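Local structure of putative D-alanine N-acetyltransferase of GNAT family (Desulfovibrio desulfuricans subsp. desulfuricans, 2R7H) at residues F22-L27 and V119-R124; D50-L55 and A80-Y85; Y95-I100 and R146-A151. The protein probably transfers an acyl group, most likely acetyl from acetyl-coenzyme A as in other GNAT enzymes, to an acceptor that is not established. All coordinates share one frame; numbering follows the deposited sequence.

The three contacts lie round one mixed sheet, with centres about 13 Å apart (interactions 1 and 2), 15 Å (1 and 3) and 14 Å (2 and 3). Interaction 1 ties the loop after the outermost strand 21-23 to helix 111-125. Interaction 2 lays helix 46-61 on strand 78-87, and both its segments fall in the chain between those of interaction 1. Interaction 3 joins strand 94-102, the neighbour of 78-87, to helix 142-150. Its segments alternate with those of interaction 1. Val-119 and Val-123 of helix 111-125 pack on residues of both strands. Interactions 2 and 3 border the pocket occupied by 2-ethoxyethanol; interaction 1 is a surface contact.

Interaction 1 (F22-L27 and V119-R124); sequences FRRQVL and VVHDVR
Arg-24 and Asp-122 meet as a two-pronged salt bridge at the protein surface. Arg-24 follows the outermost strand 21-23, and Asp-122 lies on helix 111-125. The two side chains come from opposite directions. Arg-24 grips the carboxylate side-on, with NE and NH2, one to each oxygen. Arg-24 NE donates to Asp-122 OD2 at 3.0 Å, in the guanidinium plane and onto the syn lone pair of that oxygen. This bond is fairly straight, with an angle of 163° at the hydrogen. Arg-24 NH2 donates to Asp-122 OD1, also at 3.0 Å, but less straight. The two planes are 47° apart, so this second prong leaves both of them. Arg-24 CG turns away from its carbonyl carbon and the chain bends at CG-CB (chi2 69°), which brings the NE/NH2 edge to the carboxylate.

His-121, one residue back on the helix, adds a further donor. Its ND1 gives a hydrogen bond to Asp-122 OD1 at 2.8 Å, exactly in the ring plane and nearly along the C-O direction. Asp-122 OD1 therefore accepts from two groups, which favours this rotation of the imidazole. His-121 ND1 also comes within 4.1 Å of Arg-24 NH2, which meets its ring obliquely. Arg-24 NH2 has a second acid partner in Glu-118, one turn earlier on the same helix.

The contact thus links the loop after strand 21-23 to helix 111-125 of the GNAT fold by charge. With an arginine and an imidazole N-H both directed at it, the Asp-122 carboxylate is probably held in its ionised form.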
loop_
_atom_site.group_PDB
_atom_site.type_symbol
_atom_site.label_atom_id
_atom_site.label_comp_id
_atom_site.label_asym_id
_atom_site.label_seq_id
_atom_site.Cartn_x
_atom_site.Cartn_y
_atom_site.Cartn_z
ATOM N N PHE B 22 17.817 15.353 -16.376
ATOM C CA PHE B 22 16.997 14.297 -15.755
ATOM C C PHE B 22 17.662 12.950 -16.014
ATOM O O PHE B 22 18.014 12.654 -17.154
ATOM C CB PHE B 22 15.558 14.340 -16.244
ATOM C CG PHE B 22 14.869 15.596 -15.863
ATOM C CD1 PHE B 22 14.493 15.802 -14.543
ATOM C CD2 PHE B 22 14.611 16.583 -16.787
ATOM C CE1 PHE B 22 13.866 16.961 -14.169
ATOM C CE2 PHE B 22 13.978 17.761 -16.406
ATOM C CZ PHE B 22 13.610 17.944 -15.088
ATOM N N ARG B 23 17.873 12.166 -14.958
ATOM C CA ARG B 23 18.535 10.860 -15.058
ATOM C C ARG B 23 17.670 9.807 -14.378
ATOM O O ARG B 23 17.138 10.059 -13.309
ATOM C CB ARG B 23 19.902 10.954 -14.373
ATOM C CG ARG B 23 20.661 9.628 -14.227
ATOM C CD ARG B 23 22.123 9.813 -13.841
ATOM N NE ARG B 23 22.331 10.704 -12.695
ATOM C CZ ARG B 23 22.171 10.375 -11.412
ATOM N NH1 ARG B 23 21.742 9.177 -11.059
ATOM N NH2 ARG B 23 22.405 11.273 -10.466
ATOM N N ARG B 24 17.525 8.652 -15.013
ATOM C CA ARG B 24 16.767 7.527 -14.471
ATOM C C ARG B 24 17.641 6.432 -13.887
ATOM O O ARG B 24 17.150 5.640 -13.097
ATOM C CB ARG B 24 15.863 6.865 -15.504
ATOM C CG ARG B 24 14.533 7.494 -15.803
ATOM C CD ARG B 24 14.661 8.759 -16.481
ATOM N NE ARG B 24 13.358 9.262 -16.890
ATOM C CZ ARG B 24 13.183 10.462 -17.423
ATOM N NH1 ARG B 24 14.209 11.283 -17.699
ATOM N NH2 ARG B 24 11.972 10.830 -17.736
ATOM N N GLN B 25 18.904 6.347 -14.306
ATOM C CA GLN B 25 19.817 5.302 -13.825
ATOM C C GLN B 25 20.222 5.577 -12.393
ATOM O O GLN B 25 20.605 6.682 -12.107
ATOM C CB GLN B 25 21.087 5.246 -14.701
ATOM C CG GLN B 25 22.004 4.032 -14.409
ATOM C CD GLN B 25 23.271 3.998 -15.266
ATOM O OE1 GLN B 25 23.857 5.041 -15.600
ATOM N NE2 GLN B 25 23.726 2.787 -15.577
ATOM N N VAL B 26 20.142 4.571 -11.516
ATOM C CA VAL B 26 20.511 4.725 -10.118
ATOM C C VAL B 26 21.975 4.359 -9.994
ATOM O O VAL B 26 22.384 3.286 -10.438
ATOM C CB VAL B 26 19.677 3.829 -9.186
ATOM C CG1 VAL B 26 20.111 4.002 -7.743
ATOM C CG2 VAL B 26 18.237 4.173 -9.319
ATOM N N LEU B 27 22.753 5.269 -9.417
ATOM C CA LEU B 27 24.173 5.093 -9.201
ATOM C C LEU B 27 24.402 4.933 -7.690
ATOM O O LEU B 27 23.515 5.252 -6.898
ATOM C CB LEU B 27 24.930 6.319 -9.723
ATOM C CG LEU B 27 24.638 6.690 -11.186
ATOM C CD1 LEU B 27 25.370 7.950 -11.569
ATOM C CD2 LEU B 27 24.997 5.567 -12.135
ATOM N N VAL B 119 7.923 11.818 -14.663
ATOM C CA VAL B 119 7.327 10.604 -14.136
ATOM C C VAL B 119 6.143 10.213 -15.006
ATOM O O VAL B 119 5.977 9.048 -15.324
ATOM C CB VAL B 119 6.864 10.785 -12.665
ATOM C CG1 VAL B 119 5.939 9.663 -12.264
ATOM C CG2 VAL B 119 8.136 10.955 -11.727
ATOM N N VAL B 120 5.302 11.191 -15.348
ATOM C CA VAL B 120 4.114 10.961 -16.192
ATOM C C VAL B 120 4.502 10.438 -17.580
ATOM O O VAL B 120 3.861 9.553 -18.084
ATOM C CB VAL B 120 3.253 12.212 -16.298
ATOM C CG1 VAL B 120 2.197 12.083 -17.376
ATOM C CG2 VAL B 120 2.640 12.502 -14.951
ATOM N N HIS B 121 5.584 10.969 -18.148
ATOM C CA HIS B 121 6.113 10.512 -19.423
ATOM C C HIS B 121 6.478 9.043 -19.323
ATOM O O HIS B 121 6.098 8.229 -20.163
ATOM C CB HIS B 121 7.362 11.324 -19.766
ATOM C CG HIS B 121 8.216 10.730 -20.836
ATOM N ND1 HIS B 121 9.201 9.803 -20.568
ATOM C CD2 HIS B 121 8.268 10.958 -22.172
ATOM C CE1 HIS B 121 9.807 9.466 -21.693
ATOM N NE2 HIS B 121 9.265 10.161 -22.679
ATOM N N ASP B 122 7.210 8.702 -18.272
ATOM C CA ASP B 122 7.654 7.320 -18.062
ATOM C C ASP B 122 6.545 6.324 -17.833
ATOM O O ASP B 122 6.632 5.213 -18.310
ATOM C CB ASP B 122 8.645 7.224 -16.915
ATOM C CG ASP B 122 9.916 7.951 -17.170
ATOM O OD1 ASP B 122 10.133 8.485 -18.291
ATOM O OD2 ASP B 122 10.727 7.971 -16.232
ATOM N N VAL B 123 5.538 6.727 -17.059
ATOM C CA VAL B 123 4.370 5.922 -16.753
ATOM C C VAL B 123 3.556 5.740 -18.044
ATOM O O VAL B 123 3.064 4.653 -18.309
ATOM C CB VAL B 123 3.529 6.546 -15.612
ATOM C CG1 VAL B 123 2.158 5.934 -15.539
ATOM C CG2 VAL B 123 4.276 6.420 -14.279
ATOM N N ARG B 124 3.364 6.805 -18.811
ATOM C CA ARG B 124 2.701 6.664 -20.097
ATOM C C ARG B 124 3.404 5.634 -21.011
ATOM O O ARG B 124 2.732 4.787 -21.614
ATOM C CB ARG B 124 2.631 7.987 -20.825
ATOM C CG ARG B 124 1.576 8.872 -20.311
ATOM C CD ARG B 124 1.620 10.276 -20.910
ATOM N NE ARG B 124 0.410 11.006 -20.502
ATOM C CZ ARG B 124 0.213 12.324 -20.618
ATOM N NH1 ARG B 124 1.189 13.171 -20.980
ATOM N NH2 ARG B 124 -0.968 12.810 -20.231
#

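Interaction 2 (D50-L55 and A80-Y85); sequences DVAQEL and AGYACY
In the core of the GNAT fold, helix 46-61 covers one face of the central sheet, and here Leu-55 and Ala-52 meet Cys-84 and Tyr-82 of strand 78-87. The strand residues alternate. Tyr-82 and Cys-84 turn to this helix, while Ala-83 and Tyr-85 pack on helix 111-125 across the sheet. The segment pair is therefore part of an alpha-beta-alpha layering.

The apolar half of the contact is a single branch on a sulfur. Leu-55 CD1 lies 3.5 Å from Cys-84 SG, a close approach. CD1 is anti to CA (chi2 178°), so the leucine reaches for the strand with its extended branch. Cys-84 SG, anti to its backbone N, is directed at the helix. The side chain of Leu-55 is about 4 Å from a bound 2-ethoxyethanol, which probably came from the crystallisation liquor. Tyr-68, Tyr-98 and Trp-99 line that pocket.

The other half is built round a phenol. Tyr-82 takes the crowded position between its backbone N and carbonyl carbon (chi1 83°), and its ring extends from the sheet toward helix 46-61. Its OH touches Ala-52 CB at 3.8 Å. Val-34 and Val-38 of helix 30-41 also touch this tyrosine, and Tyr-82 OH is hydrogen-bonded to Trp-99 NE1. A buried polar group is thus satisfied between helix and sheet.

One water completes the link. It lies at the edge of the Tyr-82 ring, in its plane, 2.8 Å from Tyr-82 OH, and donates to the carbonyl oxygen of Ala-52 over 2.7 Å.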
loop_
_atom_site.group_PDB
_atom_site.type_symbol
_atom_site.label_atom_id
_atom_site.label_comp_id
_atom_site.label_asym_id
_atom_site.label_seq_id
_atom_site.Cartn_x
_atom_site.Cartn_y
_atom_site.Cartn_z
ATOM N N ASP B 50 14.978 7.517 6.250
ATOM C CA ASP B 50 15.521 6.149 6.149
ATOM C C ASP B 50 14.822 5.387 5.055
ATOM O O ASP B 50 15.462 4.635 4.318
ATOM C CB ASP B 50 15.312 5.329 7.432
ATOM C CG ASP B 50 16.095 5.829 8.625
ATOM O OD1 ASP B 50 17.201 6.349 8.454
ATOM O OD2 ASP B 50 15.615 5.608 9.763
ATOM N N VAL B 51 13.503 5.542 4.993
ATOM C CA VAL B 51 12.708 4.893 3.955
ATOM C C VAL B 51 13.197 5.431 2.590
ATOM O O VAL B 51 13.596 4.643 1.728
ATOM C CB VAL B 51 11.161 5.107 4.145
ATOM C CG1 VAL B 51 10.378 4.516 2.962
ATOM C CG2 VAL B 51 10.684 4.499 5.472
ATOM N N ALA B 52 13.242 6.761 2.451
ATOM C CA ALA B 52 13.693 7.419 1.215
ATOM C C ALA B 52 15.006 6.834 0.700
ATOM O O ALA B 52 15.107 6.480 -0.474
ATOM C CB ALA B 52 13.789 8.929 1.412
ATOM N N GLN B 53 15.973 6.655 1.596
ATOM C CA GLN B 53 17.270 6.090 1.239
ATOM C C GLN B 53 17.216 4.586 0.957
ATOM O O GLN B 53 17.905 4.114 0.044
ATOM C CB GLN B 53 18.285 6.359 2.350
ATOM C CG GLN B 53 19.703 5.843 2.036
ATOM C CD GLN B 53 20.701 6.138 3.130
ATOM O OE1 GLN B 53 20.370 6.739 4.140
ATOM N NE2 GLN B 53 21.935 5.699 2.933
ATOM N N GLU B 54 16.412 3.847 1.728
ATOM C CA GLU B 54 16.294 2.385 1.564
ATOM C C GLU B 54 15.791 1.996 0.174
ATOM O O GLU B 54 16.299 1.032 -0.415
ATOM C CB GLU B 54 15.410 1.770 2.661
ATOM N N LEU B 55 14.817 2.750 -0.352
ATOM C CA LEU B 55 14.275 2.514 -1.701
ATOM C C LEU B 55 15.359 2.613 -2.782
ATOM O O LEU B 55 15.313 1.881 -3.758
ATOM C CB LEU B 55 13.167 3.516 -2.027
ATOM C CG LEU B 55 11.881 3.527 -1.193
ATOM C CD1 LEU B 55 10.935 4.631 -1.654
ATOM C CD2 LEU B 55 11.173 2.188 -1.230
ATOM N N ALA B 80 19.508 18.451 -7.559
ATOM C CA ALA B 80 18.548 19.529 -7.260
ATOM C C ALA B 80 17.241 18.990 -6.631
ATOM O O ALA B 80 16.578 19.666 -5.838
ATOM C CB ALA B 80 18.253 20.297 -8.529
ATOM N N GLY B 81 16.897 17.756 -6.986
ATOM C CA GLY B 81 15.709 17.097 -6.485
ATOM C C GLY B 81 15.455 15.776 -7.197
ATOM O O GLY B 81 16.247 15.327 -8.025
ATOM N N TYR B 82 14.365 15.115 -6.840
ATOM C CA TYR B 82 14.057 13.838 -7.472
ATOM C C TYR B 82 12.626 13.424 -7.189
ATOM O O TYR B 82 11.957 14.002 -6.315
ATOM C CB TYR B 82 15.016 12.720 -6.999
ATOM C CG TYR B 82 14.652 12.064 -5.701
ATOM C CD1 TYR B 82 14.679 12.763 -4.506
ATOM C CD2 TYR B 82 14.335 10.717 -5.659
ATOM C CE1 TYR B 82 14.318 12.162 -3.316
ATOM C CE2 TYR B 82 13.979 10.107 -4.480
ATOM C CZ TYR B 82 13.968 10.828 -3.317
ATOM O OH TYR B 82 13.636 10.190 -2.149
ATOM N N ALA B 83 12.178 12.427 -7.946
ATOM C CA ALA B 83 10.841 11.835 -7.795
ATOM C C ALA B 83 11.070 10.318 -7.646
ATOM O O ALA B 83 12.000 9.771 -8.248
ATOM C CB ALA B 83 10.013 12.100 -8.962
ATOM N N CYS B 84 10.254 9.676 -6.827
ATOM C CA CYS B 84 10.295 8.241 -6.548
ATOM C C CYS B 84 8.869 7.739 -6.869
ATOM O O CYS B 84 7.846 8.327 -6.443
ATOM C CB CYS B 84 10.641 7.968 -5.073
ATOM S SG CYS B 84 10.697 6.179 -4.779
ATOM N N TYR B 85 8.768 6.682 -7.651
ATOM C CA TYR B 85 7.453 6.167 -8.031
ATOM C C TYR B 85 7.531 4.699 -8.437
ATOM O O TYR B 85 8.596 4.145 -8.540
ATOM C CB TYR B 85 6.875 7.024 -9.193
ATOM C CG TYR B 85 7.521 6.776 -10.515
ATOM C CD1 TYR B 85 8.710 7.371 -10.868
ATOM C CD2 TYR B 85 6.947 5.869 -11.411
ATOM C CE1 TYR B 85 9.289 7.079 -12.079
ATOM C CE2 TYR B 85 7.492 5.598 -12.590
ATOM C CZ TYR B 85 8.661 6.185 -12.932
ATOM O OH TYR B 85 9.188 5.849 -14.137
HETATM O O HOH W 1 13.483 7.393 -2.377
#

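Interaction 3 (Y95-I100 and R146-A151); sequences YDLYWI and RFYERA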
loop_
_atom_site.group_PDB
_atom_site.type_symbol
_atom_site.label_atom_id
_atom_site.label_comp_id
_atom_site.label_asym_id
_atom_site.label_seq_id
_atom_site.Cartn_x
_atom_site.Cartn_y
_atom_site.Cartn_z
ATOM N N TYR B 95 -0.099 3.236 -11.110
ATOM C CA TYR B 95 1.186 3.593 -10.522
ATOM C C TYR B 95 0.987 4.525 -9.325
ATOM O O TYR B 95 0.042 5.267 -9.278
ATOM C CB TYR B 95 2.046 4.335 -11.580
ATOM C CG TYR B 95 2.540 3.425 -12.676
ATOM C CD1 TYR B 95 1.691 2.997 -13.697
ATOM C CD2 TYR B 95 3.838 2.969 -12.679
ATOM C CE1 TYR B 95 2.132 2.099 -14.670
ATOM C CE2 TYR B 95 4.283 2.090 -13.624
ATOM C CZ TYR B 95 3.436 1.666 -14.625
ATOM O OH TYR B 95 3.900 0.799 -15.577
ATOM N N ASP B 96 1.923 4.463 -8.407
ATOM C CA ASP B 96 1.950 5.349 -7.270
ATOM C C ASP B 96 3.150 6.284 -7.321
ATOM O O ASP B 96 4.254 5.836 -7.572
ATOM C CB ASP B 96 2.039 4.590 -5.976
ATOM C CG ASP B 96 0.724 3.940 -5.604
ATOM O OD1 ASP B 96 -0.261 4.651 -5.335
ATOM O OD2 ASP B 96 0.739 2.727 -5.493
ATOM N N LEU B 97 2.898 7.579 -7.140
ATOM C CA LEU B 97 3.974 8.565 -7.003
ATOM C C LEU B 97 4.227 8.575 -5.492
ATOM O O LEU B 97 3.354 8.975 -4.750
ATOM C CB LEU B 97 3.520 9.984 -7.436
ATOM C CG LEU B 97 4.581 11.111 -7.271
ATOM C CD1 LEU B 97 5.888 10.877 -8.124
ATOM C CD2 LEU B 97 3.907 12.449 -7.643
ATOM N N TYR B 98 5.388 8.112 -5.041
ATOM C CA TYR B 98 5.737 8.049 -3.606
ATOM C C TYR B 98 6.020 9.474 -3.103
ATOM O O TYR B 98 5.379 9.910 -2.144
ATOM C CB TYR B 98 6.807 6.944 -3.360
ATOM C CG TYR B 98 6.321 5.555 -3.892
ATOM C CD1 TYR B 98 5.130 5.009 -3.431
ATOM C CD2 TYR B 98 7.076 4.763 -4.778
ATOM C CE1 TYR B 98 4.632 3.768 -3.898
ATOM C CE2 TYR B 98 6.586 3.485 -5.258
ATOM C CZ TYR B 98 5.350 2.993 -4.808
ATOM O OH TYR B 98 4.777 1.738 -5.207
ATOM N N TRP B 99 6.905 10.227 -3.769
ATOM C CA TRP B 99 7.107 11.664 -3.448
ATOM C C TRP B 99 8.005 12.337 -4.457
ATOM O O TRP B 99 8.642 11.663 -5.271
ATOM C CB TRP B 99 7.644 11.950 -2.008
ATOM C CG TRP B 99 8.805 11.146 -1.757
ATOM C CD1 TRP B 99 10.054 11.367 -2.226
ATOM C CD2 TRP B 99 8.857 9.927 -1.003
ATOM N NE1 TRP B 99 10.867 10.362 -1.830
ATOM C CE2 TRP B 99 10.166 9.463 -1.077
ATOM C CE3 TRP B 99 7.913 9.173 -0.301
ATOM C CZ2 TRP B 99 10.585 8.304 -0.456
ATOM C CZ3 TRP B 99 8.324 8.019 0.306
ATOM C CH2 TRP B 99 9.658 7.601 0.240
ATOM N N ILE B 100 7.907 13.661 -4.482
ATOM C CA ILE B 100 8.767 14.497 -5.259
ATOM C C ILE B 100 9.469 15.367 -4.187
ATOM O O ILE B 100 8.787 16.027 -3.427
ATOM C CB ILE B 100 8.053 15.385 -6.271
ATOM C CG1 ILE B 100 7.332 14.531 -7.302
ATOM C CG2 ILE B 100 9.112 16.281 -7.016
ATOM C CD1 ILE B 100 6.573 15.312 -8.317
ATOM N N ARG B 146 -1.908 21.735 -3.123
ATOM C CA ARG B 146 -2.005 22.773 -4.168
ATOM C C ARG B 146 -1.219 22.307 -5.384
ATOM O O ARG B 146 -1.730 22.359 -6.507
ATOM C CB ARG B 146 -1.477 24.151 -3.677
ATOM N N PHE B 147 0.008 21.842 -5.144
ATOM C CA PHE B 147 0.872 21.314 -6.200
ATOM C C PHE B 147 0.170 20.252 -7.027
ATOM O O PHE B 147 0.113 20.343 -8.264
ATOM C CB PHE B 147 2.158 20.746 -5.587
ATOM C CG PHE B 147 3.075 20.113 -6.575
ATOM C CD1 PHE B 147 3.907 20.898 -7.377
ATOM C CD2 PHE B 147 3.157 18.735 -6.683
ATOM C CE1 PHE B 147 4.743 20.318 -8.284
ATOM C CE2 PHE B 147 4.011 18.165 -7.574
ATOM C CZ PHE B 147 4.816 18.958 -8.376
ATOM N N TYR B 148 -0.389 19.253 -6.334
ATOM C CA TYR B 148 -1.108 18.174 -6.989
ATOM C C TYR B 148 -2.336 18.669 -7.737
ATOM O O TYR B 148 -2.541 18.288 -8.890
ATOM C CB TYR B 148 -1.475 17.020 -6.024
ATOM C CG TYR B 148 -0.298 16.249 -5.442
ATOM C CD1 TYR B 148 0.784 15.836 -6.252
ATOM C CD2 TYR B 148 -0.326 15.783 -4.137
ATOM C CE1 TYR B 148 1.845 15.129 -5.737
ATOM C CE2 TYR B 148 0.743 15.032 -3.625
ATOM C CZ TYR B 148 1.815 14.706 -4.449
ATOM O OH TYR B 148 2.887 13.963 -3.983
ATOM N N GLU B 149 -3.124 19.533 -7.093
ATOM C CA GLU B 149 -4.310 20.109 -7.718
ATOM C C GLU B 149 -3.978 20.954 -8.929
ATOM O O GLU B 149 -4.694 20.864 -9.934
ATOM C CB GLU B 149 -5.128 20.884 -6.695
ATOM C CG GLU B 149 -5.779 19.917 -5.702
ATOM C CD GLU B 149 -6.435 20.563 -4.491
ATOM O OE1 GLU B 149 -6.462 21.812 -4.387
ATOM O OE2 GLU B 149 -6.918 19.776 -3.631
ATOM N N ARG B 150 -2.898 21.742 -8.850
ATOM C CA ARG B 150 -2.453 22.590 -9.984
ATOM C C ARG B 150 -1.941 21.728 -11.141
ATOM O O ARG B 150 -2.079 22.110 -12.293
ATOM C CB ARG B 150 -1.350 23.567 -9.563
ATOM N N ALA B 151 -1.397 20.541 -10.837
ATOM C CA ALA B 151 -0.876 19.631 -11.863
ATOM C C ALA B 151 -1.968 18.794 -12.529
ATOM O O ALA B 151 -1.668 17.966 -13.387
ATOM C CB ALA B 151 0.232 18.742 -11.288
HETATM O O HOH W 2 5.582 15.057 -3.187
#
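Ile-100 and Leu-97 of strand 94-102 meet Phe-147 and Tyr-148 of helix 142-150. In the GNAT fold this strand carries a bulge beside the site where relatives bind the acetyl group of acetyl-coenzyme A. The bulge is present here: Tyr-98 and Trp-99 both face Cys-84 of the neighbouring strand. It separates the two touching residues of the strand.

The first shell is two apolar contacts. Ile-100 CD1 comes to the edge of the Phe-147 ring, near its plane, 3.9 Å from Phe-147 CE2. The two side chains cross at about a right angle. Leu-97 CD2 lies 3.9 Å from Tyr-148 CE1 and 4.1 Å from Tyr-148 OH, approaching the ring obliquely. Phe-147 CG is anti to the backbone N (chi1 177°), whereas Tyr-148 CG lies beside it (chi1 -65°). This difference lets two successive helix residues both reach the strand.

A second shell packs round these groups. Leu-115 and Leu-116 of helix 111-125 pack on Ile-100. Leu-97 touches Leu-131, and Tyr-148 touches Ala-133, both on strand 130-136, which runs parallel to 94-102. The Tyr-148 ring also meets Phe-153. Of the bulge residues, Tyr-98 points away from the helix and the ring of Trp-99 leads away from it; with Tyr-68 they line the pocket that holds 2-ethoxyethanol.

A polar link runs beside the apolar pairs. Just past the bulge, Ile-100 N donates to a water at 3.0 Å, and the same water is hydrogen-bonded to Tyr-148 OH, also at 3.0 Å.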